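Local coordinates for protein cobalamin biosynthesis precorrin-6Y methylase (CbiE) (Archaeoglobus fulgidus, PDB 2BB3) that probably transfers methyl groups from S-adenosyl-L-methionine to a precorrin intermediate on the pathway to adenosylcobalamin, and binds the product S-adenosyl-L-homocysteine, at residues 180-185 against 210-215; 138-143 against 160-165; 97-102 against 117-122; 166-171 against 205-210. All blocks are in the same frame, centred on the assembly; numbering follows the deposited sequence.

Contact 1. Residues 180-185 against 210-215; sequences RVVLLE and IIFVER. With SAH (S-adenosyl-L-homocysteine), chain C.
Val182 and Leu184 of strand 180-185 pair with Phe212 and Ile210 of strand 209-213 inside the mixed sheet of this methylase. The strands run antiparallel, and the axes of the two short segments approach to 4.6 Å. Val182 N donates to Phe212 O at 3.0 Å, and Phe212 N returns a bond to Val182 O at 2.7 Å. Leu184 N meets Ile210 O at 2.8 Å in an almost straight bond (175°). Ile210 N closes the second hydrogen-bonded pair on Leu184 O. A water donates to both Arg180 O and Phe212 O, and so bridges the strands beyond the last backbone bond.

Leu183 and Ile211 form the non-hydrogen-bonded pair between these two. Their side chains lie side by side on one face, with Leu183 CD2 3.8 Å from Ile211 CG1. This sheet belongs to the tetrapyrrole methylase fold, and its other face, with Val182, Leu184, Ile210 and Phe212, is partly covered by helix 125-133. With CG anti to the backbone N (chi1 179°), the Phe212 ring is carried away from strand 180-185. Val182 CG2 stands at the ring edge, near its plane. His162 of strand 162-167 makes an edge-to-face contact with the same ring. Leu184 CD1 is 3.6 Å from Ile210 O and also reaches Ile210 CG2. At the ligand end, Ile210 CG1 comes within 3.6 Å of N3 of the S-adenosyl-L-homocysteine adenine.

Contact 2. Residues 138-143 against 160-165; sequences SEVAVV and YRHLLI
Val140 to Val143 run parallel to His162 to Ile165, forming the edge pair of the mixed sheet in the tetrapyrrole methylase fold. The chain between them includes helices 152-155 and 157-160, giving a beta-alpha-beta crossover.

Backbone bonds set the register. Ala141 N donates to His162 O at 3.0 Å, and Ala141 O accepts from Leu164 N. Leu164 O then takes Val143 N at 2.8 Å. At the start of the pair, His162 N reaches Glu139 O over a longer 3.2 Å.

Apolar packing follows on both faces. Leu163 CD2 touches Ala141 CB and lies 4.0 Å from Val143 CG2. Val143 CB also meets Ile165 CG1. On the other face Val140 CG2 lies against Leu164 CB, while Val140 CG1 stands at the edge of the His162 ring, near its plane. Helix 125-133 packs on Val142 and Leu164.

The polar side chains gather at the start of the pair, next to the second subunit. A water joins Glu139 OE1 to His162 NE2, in the plane of the imidazole. Glu139 also forms a salt bridge to Arg109 of the second subunit, and His162 ND1 is bonded to Arg215 N. Arg161 folds back through a bend at chi2 (-68°). Its NH2 bonds Val142 O of the second subunit, while NH1 donates to Val140 O of its own chain at 2.8 Å, in the guanidinium plane. Ser138 O sits over the centre of one guanidinium face, 3.1 Å from Arg161 CZ.

Contact 3. Residues 97-102 against 117-122; sequences GDPMVA and IKIEPA. With SAH (S-adenosyl-L-homocysteine), chain C.
Asp98 turns its carboxylate along the backbone of Ala122, with CG anti to the backbone N (chi1 -169°). This is the tight end of the contact. Asp98 CG is 3.2 Å from Ala122 O. Asp98 OD1 accepts a weak bond from Ala122 N at 3.3 Å. Asp98 OD2 has a weak bond to Gln127 of the second subunit.

The packing is looser toward strand 116-120. Pro99 CB lies 3.8 Å from Ile119 CG2, the two side chains pointing opposite ways as they pass. The selenomethionine Met100 lies across the end of Ile119, its CE near Ile119 CD1. This side is buried too, since Met100 and Ile119 pack on Val135 and Ala131 of the second subunit.

The loop's other side faces the ligand. Asp98 N donates to OXT of S-adenosyl-L-homocysteine at 2.8 Å. The ligand amine N donates to Asp98 O at 2.8 Å and to Val101 O at 3.2 Å. A type I turn from Asp98 to Val101 brings both carbonyls to the amine, and is part of the site for the amino-acid end of S-adenosyl-L-homocysteine in this methylase.

Contact 4. Residues 166-171 against 205-210; sequences LADSHF and ESDYTI. With SAH (S-adenosyl-L-homocysteine), chain C.
Asp207 reaches from the loop before strand 209-213 to the turn at Ser169. Its CB lies 4.0 Å from Asp168 CB. CG is anti to the carbonyl carbon (chi1 -74°), which carries the carboxylate toward Ser169. OD1 is gripped twice. Ser169 N donates to its anti lone pair at 2.8 Å. Ser169 OG donates to the same Asp207 OD1 from the syn side, 26° out of the carboxylate plane; the modelled 2.5 Å between these two oxygens is unusually short. Asp207 OD2 stays farther from the hydroxyl.

The turn has its own brace: Asp168 OD1 accepts from His170 N in an Asx turn. Nearby, Ala167 and Thr209 form an antiparallel hydrogen-bonded pair. Ala167 N meets Thr209 O at 2.8 Å, while Thr209 N returns a longer bond to Ala167 O. Leu166 CD2 packs on Ile210 CG1 at 3.6 Å.

The ribose of S-adenosyl-L-homocysteine lies against this backbone. Its O2' is 2.7 Å from Ala167 O and 3.1 Å from Thr209 O, and O3' lies near Ala167 O and Asp207 O. The site thus offers the ribose hydroxyls a cluster of carbonyl acceptors. The two donors on Asp207 OD1 would probably offset the repulsion expected from the Asp168 carboxylate, whose OD1 lies 4.6 Å from Asp207 OD1.

Overall arrangement
From the N terminus, contact 3 comes first and closes a short loop through helix 105-109, joining the turn after strand 91-95 to edge strand 116-120 of the parallel sheet. Contact 2 follows in series. It closes the chain between strands 140-144 and 162-167 of the mixed sheet. Contacts 4 and 1 come next and cross, because their segments alternate: 166-171, 180-185, 205-210, 210-215. They share Ile210 and strand 209-213, which sits between strands 162-167 and 180-185. Contacts 1, 2 and 4 thus join four of the strands of one mixed sheet. Contacts 1, 3 and 4 all touch the ligand, and Val101 packs on Leu166 between contacts 3 and 4. Contacts 2 and 3 also meet the second subunit.

Contact 1. Residues 180-185 against 210-215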
# COMPACT_ATOMS: atom_id res chain seq x y z
N ARG A 180 20.57 -12.68 -6.23
CA ARG A 180 19.63 -13.53 -5.55
C ARG A 180 18.27 -12.86 -5.65
O ARG A 180 18.14 -11.66 -5.45
CB ARG A 180 20.02 -13.69 -4.07
CG ARG A 180 18.97 -14.44 -3.25
CD ARG A 180 19.43 -14.75 -1.82
NE ARG A 180 20.39 -15.85 -1.78
CZ ARG A 180 20.80 -16.45 -0.66
NH1 ARG A 180 20.33 -16.06 0.52
NH2 ARG A 180 21.67 -17.45 -0.73
N VAL A 181 17.24 -13.62 -6.00
CA VAL A 181 15.92 -13.05 -6.09
C VAL A 181 14.95 -13.95 -5.36
O VAL A 181 15.21 -15.15 -5.19
CB VAL A 181 15.46 -12.88 -7.57
CG1 VAL A 181 16.42 -11.96 -8.32
CG2 VAL A 181 15.36 -14.23 -8.26
N VAL A 182 13.85 -13.36 -4.89
CA VAL A 182 12.80 -14.11 -4.22
C VAL A 182 11.57 -13.87 -5.09
O VAL A 182 11.24 -12.72 -5.40
CB VAL A 182 12.54 -13.59 -2.77
CG1 VAL A 182 11.38 -14.35 -2.15
CG2 VAL A 182 13.79 -13.75 -1.91
N LEU A 183 10.92 -14.95 -5.50
CA LEU A 183 9.74 -14.90 -6.35
C LEU A 183 8.51 -15.18 -5.51
O LEU A 183 8.42 -16.25 -4.90
CB LEU A 183 9.84 -15.95 -7.46
CG LEU A 183 11.08 -15.92 -8.37
CD1 LEU A 183 11.03 -17.02 -9.43
CD2 LEU A 183 11.19 -14.58 -9.04
N LEU A 184 7.58 -14.23 -5.46
CA LEU A 184 6.34 -14.45 -4.72
C LEU A 184 5.27 -14.59 -5.80
O LEU A 184 4.88 -13.62 -6.45
CB LEU A 184 6.07 -13.31 -3.73
CG LEU A 184 7.26 -13.18 -2.76
CD1 LEU A 184 8.15 -12.04 -3.22
CD2 LEU A 184 6.79 -12.96 -1.33
N GLU A 185 4.83 -15.82 -6.01
CA GLU A 185 3.87 -16.17 -7.04
C GLU A 185 2.47 -16.45 -6.57
O GLU A 185 2.25 -17.17 -5.58
CB GLU A 185 4.37 -17.40 -7.81
CG GLU A 185 5.78 -17.24 -8.32
CD GLU A 185 6.34 -18.52 -8.91
OE1 GLU A 185 6.38 -19.55 -8.19
OE2 GLU A 185 6.75 -18.51 -10.09
N ILE A 210 5.85 -11.45 -8.05
CA ILE A 210 6.50 -10.28 -7.52
C ILE A 210 7.92 -10.74 -7.30
O ILE A 210 8.15 -11.82 -6.77
CB ILE A 210 5.80 -9.75 -6.24
CG1 ILE A 210 4.52 -9.00 -6.64
CG2 ILE A 210 6.75 -8.81 -5.49
CD1 ILE A 210 3.69 -8.52 -5.50
N ILE A 211 8.88 -9.94 -7.77
CA ILE A 211 10.29 -10.30 -7.67
C ILE A 211 11.00 -9.42 -6.65
O ILE A 211 11.14 -8.24 -6.88
CB ILE A 211 10.99 -10.11 -9.04
CG1 ILE A 211 10.37 -11.05 -10.08
CG2 ILE A 211 12.50 -10.34 -8.89
CD1 ILE A 211 11.03 -10.95 -11.49
N PHE A 212 11.43 -10.00 -5.54
CA PHE A 212 12.13 -9.23 -4.51
C PHE A 212 13.64 -9.32 -4.71
O PHE A 212 14.20 -10.41 -4.72
CB PHE A 212 11.76 -9.74 -3.11
CG PHE A 212 12.46 -9.01 -2.00
CD1 PHE A 212 12.23 -7.65 -1.80
CD2 PHE A 212 13.36 -9.68 -1.17
CE1 PHE A 212 12.89 -6.96 -0.78
CE2 PHE A 212 14.03 -8.99 -0.14
CZ PHE A 212 13.79 -7.63 0.05
N VAL A 213 14.29 -8.17 -4.87
CA VAL A 213 15.74 -8.10 -5.04
C VAL A 213 16.33 -7.23 -3.92
O VAL A 213 16.16 -6.01 -3.92
CB VAL A 213 16.11 -7.45 -6.40
CG1 VAL A 213 17.57 -7.72 -6.72
CG2 VAL A 213 15.19 -7.97 -7.52
N GLU A 214 17.02 -7.86 -2.96
CA GLU A 214 17.63 -7.11 -1.85
C GLU A 214 18.67 -6.14 -2.36
O GLU A 214 19.39 -6.45 -3.31
CB GLU A 214 18.30 -8.04 -0.82
CG GLU A 214 17.39 -9.09 -0.20
CD GLU A 214 17.87 -9.54 1.19
OE1 GLU A 214 17.45 -10.63 1.65
OE2 GLU A 214 18.67 -8.80 1.81
N ARG A 215 18.76 -4.98 -1.73
CA ARG A 215 19.73 -3.99 -2.17
C ARG A 215 21.15 -4.51 -2.01
O ARG A 215 21.48 -5.16 -1.03
CB ARG A 215 19.55 -2.66 -1.40
CG ARG A 215 19.69 -2.73 0.11
CD ARG A 215 19.68 -1.32 0.75
NE ARG A 215 20.76 -0.47 0.27
CZ ARG A 215 20.99 0.78 0.67
NH1 ARG A 215 22.01 1.47 0.16
NH2 ARG A 215 20.20 1.35 1.57
N SAH C . -3.35 -3.27 -8.89
CA SAH C . -2.66 -4.46 -8.56
CB SAH C . -1.52 -4.74 -9.54
CG SAH C . -1.72 -4.88 -11.04
SD SAH C . -0.30 -4.86 -12.11
C SAH C . -2.27 -4.38 -7.13
O SAH C . -1.90 -5.42 -6.76
OXT SAH C . -2.32 -3.35 -6.51
C5' SAH C . -0.35 -6.63 -12.12
C4' SAH C . 0.84 -7.30 -11.46
O4' SAH C . 0.77 -7.37 -10.09
C3' SAH C . 1.21 -8.67 -11.96
O3' SAH C . 1.92 -8.67 -13.12
C2' SAH C . 1.99 -9.17 -10.80
O2' SAH C . 3.31 -8.87 -10.90
C1' SAH C . 1.42 -8.46 -9.63
N9 SAH C . 0.45 -9.28 -8.95
C8 SAH C . -0.83 -9.07 -8.95
N7 SAH C . -1.46 -9.93 -8.23
C5 SAH C . -0.58 -10.72 -7.73
C6 SAH C . -0.69 -11.78 -6.90
N6 SAH C . -1.81 -12.22 -6.45
N1 SAH C . 0.41 -12.40 -6.54
C2 SAH C . 1.60 -11.99 -7.00
N3 SAH C . 1.68 -10.95 -7.79
C4 SAH C . 0.62 -10.32 -8.18
O HOH W 1 16.50 -11.20 -3.32

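Contact 2. Residues 138-143 against 160-165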
# COMPACT_ATOMS: atom_id res chain seq x y z
N SER A 138 9.10 1.63 2.95
CA SER A 138 10.10 2.71 2.85
C SER A 138 11.52 2.19 2.63
O SER A 138 12.47 2.96 2.55
CB SER A 138 10.06 3.60 4.09
OG SER A 138 10.42 2.84 5.22
N GLU A 139 11.64 0.87 2.50
CA GLU A 139 12.93 0.22 2.29
C GLU A 139 13.06 -0.29 0.87
O GLU A 139 14.10 -0.85 0.53
CB GLU A 139 13.08 -0.96 3.26
CG GLU A 139 13.55 -0.57 4.63
CD GLU A 139 13.22 -1.61 5.70
OE1 GLU A 139 12.88 -2.77 5.37
OE2 GLU A 139 13.29 -1.24 6.90
N VAL A 140 12.04 -0.10 0.05
CA VAL A 140 12.08 -0.61 -1.31
C VAL A 140 11.65 0.41 -2.36
O VAL A 140 11.26 1.53 -2.04
CB VAL A 140 11.14 -1.88 -1.44
CG1 VAL A 140 11.24 -2.72 -0.20
CG2 VAL A 140 9.69 -1.47 -1.68
N ALA A 141 11.78 0.01 -3.62
CA ALA A 141 11.35 0.80 -4.76
C ALA A 141 10.48 -0.19 -5.53
O ALA A 141 10.93 -1.26 -5.93
CB ALA A 141 12.53 1.24 -5.61
N VAL A 142 9.21 0.16 -5.69
CA VAL A 142 8.28 -0.67 -6.43
C VAL A 142 8.49 -0.38 -7.90
O VAL A 142 8.46 0.78 -8.31
CB VAL A 142 6.81 -0.34 -6.02
CG1 VAL A 142 5.83 -1.03 -6.97
CG2 VAL A 142 6.56 -0.79 -4.57
N VAL A 143 8.70 -1.43 -8.70
CA VAL A 143 8.93 -1.29 -10.14
C VAL A 143 7.83 -2.00 -10.93
O VAL A 143 7.46 -3.12 -10.63
CB VAL A 143 10.29 -1.90 -10.52
CG1 VAL A 143 10.47 -1.89 -12.03
CG2 VAL A 143 11.42 -1.11 -9.83
N TYR A 160 20.26 2.25 -3.26
CA TYR A 160 19.62 2.73 -2.04
C TYR A 160 18.35 2.00 -1.61
O TYR A 160 17.78 2.31 -0.56
CB TYR A 160 19.29 4.22 -2.18
CG TYR A 160 20.17 4.94 -3.18
CD1 TYR A 160 19.87 4.93 -4.54
CD2 TYR A 160 21.32 5.62 -2.76
CE1 TYR A 160 20.70 5.57 -5.46
CE2 TYR A 160 22.15 6.27 -3.67
CZ TYR A 160 21.83 6.23 -5.02
OH TYR A 160 22.66 6.86 -5.92
N ARG A 161 17.91 1.02 -2.39
CA ARG A 161 16.68 0.31 -2.08
C ARG A 161 16.64 -1.10 -2.60
O ARG A 161 17.32 -1.45 -3.57
CB ARG A 161 15.48 1.03 -2.74
CG ARG A 161 15.19 2.42 -2.24
CD ARG A 161 14.72 2.33 -0.83
NE ARG A 161 14.54 3.63 -0.21
CZ ARG A 161 13.38 4.24 -0.09
NH1 ARG A 161 12.27 3.67 -0.57
NH2 ARG A 161 13.32 5.41 0.53
N HIS A 162 15.84 -1.93 -1.94
CA HIS A 162 15.62 -3.27 -2.44
C HIS A 162 14.64 -2.98 -3.58
O HIS A 162 14.03 -1.92 -3.60
CB HIS A 162 14.84 -4.15 -1.45
CG HIS A 162 15.46 -4.25 -0.10
ND1 HIS A 162 16.75 -4.66 0.10
CD2 HIS A 162 14.92 -4.08 1.14
CE1 HIS A 162 16.99 -4.76 1.40
NE2 HIS A 162 15.89 -4.41 2.04
N LEU A 163 14.49 -3.90 -4.50
CA LEU A 163 13.52 -3.71 -5.56
C LEU A 163 12.39 -4.70 -5.34
O LEU A 163 12.61 -5.84 -4.93
CB LEU A 163 14.14 -3.96 -6.94
CG LEU A 163 15.16 -2.94 -7.45
CD1 LEU A 163 15.53 -3.29 -8.90
CD2 LEU A 163 14.58 -1.53 -7.38
N LEU A 164 11.17 -4.23 -5.58
CA LEU A 164 9.99 -5.08 -5.49
C LEU A 164 9.41 -4.88 -6.90
O LEU A 164 8.81 -3.85 -7.20
CB LEU A 164 9.03 -4.58 -4.41
CG LEU A 164 8.14 -5.68 -3.81
CD1 LEU A 164 9.02 -6.72 -3.12
CD2 LEU A 164 7.15 -5.10 -2.82
N ILE A 165 9.62 -5.86 -7.76
CA ILE A 165 9.18 -5.77 -9.15
C ILE A 165 7.88 -6.50 -9.41
O ILE A 165 7.74 -7.67 -9.10
CB ILE A 165 10.26 -6.36 -10.09
CG1 ILE A 165 11.61 -5.70 -9.82
CG2 ILE A 165 9.86 -6.17 -11.55
CD1 ILE A 165 12.80 -6.49 -10.40
O HOH W 2 14.85 -4.39 4.89

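Contact 3. Residues 97-102 against 117-122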
# COMPACT_ATOMS: atom_id res chain seq x y z
N GLY A 97 -6.43 -5.58 -6.79
CA GLY A 97 -5.63 -5.03 -5.72
C GLY A 97 -5.91 -3.57 -5.41
O GLY A 97 -7.03 -3.18 -5.11
N ASP A 98 -4.86 -2.76 -5.50
CA ASP A 98 -4.90 -1.33 -5.21
C ASP A 98 -4.83 -0.63 -6.57
O ASP A 98 -3.97 -0.96 -7.39
CB ASP A 98 -3.68 -0.99 -4.35
CG ASP A 98 -3.74 0.39 -3.75
OD1 ASP A 98 -4.77 1.07 -3.84
OD2 ASP A 98 -2.72 0.80 -3.16
N PRO A 99 -5.74 0.34 -6.82
CA PRO A 99 -5.80 1.09 -8.09
C PRO A 99 -4.56 1.91 -8.45
O PRO A 99 -4.24 2.09 -9.61
CB PRO A 99 -7.04 1.98 -7.91
CG PRO A 99 -7.84 1.31 -6.80
CD PRO A 99 -6.78 0.80 -5.88
N MSE A 100 -3.87 2.43 -7.44
CA MSE A 100 -2.70 3.24 -7.69
C MSE A 100 -1.37 2.46 -7.57
O MSE A 100 -0.37 2.99 -7.09
CB MSE A 100 -2.70 4.45 -6.77
CG MSE A 100 -3.71 5.56 -7.15
SE MSE A 100 -3.39 6.33 -8.95
CE MSE A 100 -4.80 5.36 -9.86
N VAL A 101 -1.40 1.19 -7.96
CA VAL A 101 -0.20 0.37 -8.00
C VAL A 101 -0.24 -0.29 -9.38
O VAL A 101 -1.05 -1.19 -9.62
CB VAL A 101 -0.17 -0.78 -6.93
CG1 VAL A 101 1.02 -1.68 -7.20
CG2 VAL A 101 -0.12 -0.21 -5.52
N ALA A 102 0.63 0.17 -10.28
CA ALA A 102 0.68 -0.36 -11.64
C ALA A 102 -0.73 -0.34 -12.18
O ALA A 102 -1.17 -1.28 -12.85
CB ALA A 102 1.21 -1.78 -11.63
N ILE A 117 -12.81 11.94 -11.36
CA ILE A 117 -12.58 10.57 -10.95
C ILE A 117 -12.02 10.54 -9.52
O ILE A 117 -11.18 11.35 -9.16
CB ILE A 117 -11.67 9.80 -11.96
CG1 ILE A 117 -10.37 9.38 -11.29
CG2 ILE A 117 -11.44 10.60 -13.23
CD1 ILE A 117 -10.56 8.14 -10.47
N LYS A 118 -12.54 9.62 -8.72
CA LYS A 118 -12.11 9.44 -7.34
C LYS A 118 -11.62 8.00 -7.15
O LYS A 118 -12.24 7.04 -7.65
CB LYS A 118 -13.26 9.76 -6.36
CG LYS A 118 -13.46 11.26 -6.13
CD LYS A 118 -14.81 11.60 -5.46
CE LYS A 118 -14.77 11.35 -3.96
NZ LYS A 118 -16.09 11.62 -3.29
N ILE A 119 -10.52 7.85 -6.42
CA ILE A 119 -9.92 6.56 -6.17
C ILE A 119 -10.17 6.04 -4.76
O ILE A 119 -10.02 6.78 -3.79
CB ILE A 119 -8.37 6.63 -6.35
CG1 ILE A 119 -8.02 7.28 -7.70
CG2 ILE A 119 -7.77 5.24 -6.17
CD1 ILE A 119 -8.52 6.53 -8.89
N GLU A 120 -10.57 4.78 -4.66
CA GLU A 120 -10.74 4.15 -3.35
C GLU A 120 -9.68 3.05 -3.27
O GLU A 120 -9.74 2.08 -4.02
CB GLU A 120 -12.11 3.49 -3.18
CG GLU A 120 -12.34 2.89 -1.77
CD GLU A 120 -12.17 3.94 -0.67
OE1 GLU A 120 -12.41 5.13 -0.96
OE2 GLU A 120 -11.79 3.60 0.47
N PRO A 121 -8.71 3.19 -2.35
CA PRO A 121 -7.60 2.25 -2.12
C PRO A 121 -8.03 0.86 -1.66
O PRO A 121 -9.07 0.70 -1.06
CB PRO A 121 -6.79 2.91 -1.01
CG PRO A 121 -7.22 4.35 -1.02
CD PRO A 121 -8.68 4.28 -1.35
N ALA A 122 -7.20 -0.14 -1.93
CA ALA A 122 -7.46 -1.50 -1.47
C ALA A 122 -6.08 -2.11 -1.20
O ALA A 122 -5.07 -1.47 -1.46
CB ALA A 122 -8.22 -2.29 -2.53
N SAH C . -3.35 -3.27 -8.89
CA SAH C . -2.66 -4.46 -8.56
CB SAH C . -1.52 -4.74 -9.54
CG SAH C . -1.72 -4.88 -11.04
SD SAH C . -0.30 -4.86 -12.11
C SAH C . -2.27 -4.38 -7.13
O SAH C . -1.90 -5.42 -6.76
OXT SAH C . -2.32 -3.35 -6.51
C5' SAH C . -0.35 -6.63 -12.12
C4' SAH C . 0.84 -7.30 -11.46
O4' SAH C . 0.77 -7.37 -10.09
C3' SAH C . 1.21 -8.67 -11.96
O3' SAH C . 1.92 -8.67 -13.12
C2' SAH C . 1.99 -9.17 -10.80
O2' SAH C . 3.31 -8.87 -10.90
C1' SAH C . 1.42 -8.46 -9.63
N9 SAH C . 0.45 -9.28 -8.95
C8 SAH C . -0.83 -9.07 -8.95
N7 SAH C . -1.46 -9.93 -8.23
C5 SAH C . -0.58 -10.72 -7.73
C6 SAH C . -0.69 -11.78 -6.90
N6 SAH C . -1.81 -12.22 -6.45
N1 SAH C . 0.41 -12.40 -6.54
C2 SAH C . 1.60 -11.99 -7.00
N3 SAH C . 1.68 -10.95 -7.79
C4 SAH C . 0.62 -10.32 -8.18

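Contact 4. Residues 166-171 against 205-210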
# COMPACT_ATOMS: atom_id res chain seq x y z
N LEU A 166 6.90 -5.80 -9.98
CA LEU A 166 5.65 -6.45 -10.32
C LEU A 166 5.92 -7.03 -11.70
O LEU A 166 6.01 -6.28 -12.68
CB LEU A 166 4.49 -5.45 -10.35
CG LEU A 166 4.23 -4.73 -9.02
CD1 LEU A 166 2.78 -4.39 -8.91
CD2 LEU A 166 4.60 -5.61 -7.86
N ALA A 167 6.07 -8.34 -11.79
CA ALA A 167 6.37 -8.95 -13.07
C ALA A 167 5.37 -9.98 -13.54
O ALA A 167 4.47 -10.40 -12.81
CB ALA A 167 7.77 -9.59 -13.01
N ASP A 168 5.50 -10.35 -14.81
CA ASP A 168 4.66 -11.39 -15.37
C ASP A 168 5.68 -12.37 -15.90
O ASP A 168 6.87 -12.10 -15.79
CB ASP A 168 3.72 -10.87 -16.46
CG ASP A 168 4.44 -10.26 -17.63
OD1 ASP A 168 5.64 -10.55 -17.83
OD2 ASP A 168 3.78 -9.49 -18.37
N SER A 169 5.24 -13.49 -16.48
CA SER A 169 6.13 -14.53 -16.96
C SER A 169 7.14 -14.13 -18.02
O SER A 169 8.09 -14.87 -18.30
CB SER A 169 5.30 -15.73 -17.47
OG SER A 169 4.46 -15.38 -18.57
N HIS A 170 6.97 -12.95 -18.61
CA HIS A 170 7.89 -12.50 -19.65
C HIS A 170 8.98 -11.56 -19.15
O HIS A 170 9.72 -10.99 -19.94
CB HIS A 170 7.12 -11.82 -20.80
CG HIS A 170 5.90 -12.57 -21.23
ND1 HIS A 170 4.63 -12.21 -20.82
CD2 HIS A 170 5.75 -13.67 -21.99
CE1 HIS A 170 3.75 -13.07 -21.31
NE2 HIS A 170 4.40 -13.96 -22.03
N PHE A 171 9.08 -11.37 -17.83
CA PHE A 171 10.12 -10.48 -17.31
C PHE A 171 11.48 -11.05 -17.67
O PHE A 171 11.77 -12.21 -17.37
CB PHE A 171 10.02 -10.32 -15.79
CG PHE A 171 11.08 -9.41 -15.21
CD1 PHE A 171 10.87 -8.03 -15.13
CD2 PHE A 171 12.30 -9.92 -14.79
CE1 PHE A 171 11.86 -7.18 -14.63
CE2 PHE A 171 13.29 -9.09 -14.29
CZ PHE A 171 13.08 -7.72 -14.21
N GLU A 205 7.31 -18.58 -14.17
CA GLU A 205 6.24 -19.39 -14.73
C GLU A 205 4.86 -18.79 -14.52
O GLU A 205 3.91 -19.23 -15.14
CB GLU A 205 6.30 -20.82 -14.17
CG GLU A 205 6.46 -20.95 -12.67
CD GLU A 205 6.77 -22.39 -12.23
OE1 GLU A 205 7.78 -22.97 -12.72
OE2 GLU A 205 6.01 -22.95 -11.40
N SER A 206 4.75 -17.79 -13.66
CA SER A 206 3.45 -17.18 -13.42
C SER A 206 3.39 -15.71 -13.82
O SER A 206 4.38 -14.97 -13.66
CB SER A 206 3.09 -17.29 -11.95
OG SER A 206 1.84 -16.69 -11.71
N ASP A 207 2.25 -15.28 -14.34
CA ASP A 207 2.10 -13.87 -14.70
C ASP A 207 1.80 -13.01 -13.47
O ASP A 207 1.73 -11.79 -13.57
CB ASP A 207 1.01 -13.69 -15.75
CG ASP A 207 1.47 -14.16 -17.12
OD1 ASP A 207 2.68 -14.03 -17.41
OD2 ASP A 207 0.62 -14.66 -17.89
N TYR A 208 1.62 -13.65 -12.33
CA TYR A 208 1.39 -12.94 -11.08
C TYR A 208 2.62 -13.19 -10.22
O TYR A 208 2.57 -13.94 -9.24
CB TYR A 208 0.14 -13.47 -10.38
CG TYR A 208 -1.08 -13.31 -11.24
CD1 TYR A 208 -1.58 -14.38 -11.98
CD2 TYR A 208 -1.69 -12.06 -11.38
CE1 TYR A 208 -2.64 -14.20 -12.87
CE2 TYR A 208 -2.75 -11.87 -12.27
CZ TYR A 208 -3.22 -12.94 -13.01
OH TYR A 208 -4.22 -12.77 -13.93
N THR A 209 3.72 -12.56 -10.60
CA THR A 209 4.98 -12.75 -9.89
C THR A 209 5.59 -11.47 -9.35
O THR A 209 5.81 -10.51 -10.08
CB THR A 209 6.04 -13.40 -10.83
OG1 THR A 209 5.53 -14.66 -11.30
CG2 THR A 209 7.34 -13.67 -10.09
N ILE A 210 5.85 -11.45 -8.05
CA ILE A 210 6.50 -10.28 -7.52
C ILE A 210 7.92 -10.74 -7.30
O ILE A 210 8.15 -11.82 -6.77
CB ILE A 210 5.80 -9.75 -6.24
CG1 ILE A 210 4.52 -9.00 -6.64
CG2 ILE A 210 6.75 -8.81 -5.49
CD1 ILE A 210 3.69 -8.52 -5.50
N SAH C . -3.35 -3.27 -8.89
CA SAH C . -2.66 -4.46 -8.56
CB SAH C . -1.52 -4.74 -9.54
CG SAH C . -1.72 -4.88 -11.04
SD SAH C . -0.30 -4.86 -12.11
C SAH C . -2.27 -4.38 -7.13
O SAH C . -1.90 -5.42 -6.76
OXT SAH C . -2.32 -3.35 -6.51
C5' SAH C . -0.35 -6.63 -12.12
C4' SAH C . 0.84 -7.30 -11.46
O4' SAH C . 0.77 -7.37 -10.09
C3' SAH C . 1.21 -8.67 -11.96
O3' SAH C . 1.92 -8.67 -13.12
C2' SAH C . 1.99 -9.17 -10.80
O2' SAH C . 3.31 -8.87 -10.90
C1' SAH C . 1.42 -8.46 -9.63
N9 SAH C . 0.45 -9.28 -8.95
C8 SAH C . -0.83 -9.07 -8.95
N7 SAH C . -1.46 -9.93 -8.23
C5 SAH C . -0.58 -10.72 -7.73
C6 SAH C . -0.69 -11.78 -6.90
N6 SAH C . -1.81 -12.22 -6.45
N1 SAH C . 0.41 -12.40 -6.54
C2 SAH C . 1.60 -11.99 -7.00
N3 SAH C . 1.68 -10.95 -7.79
C4 SAH C . 0.62 -10.32 -8.18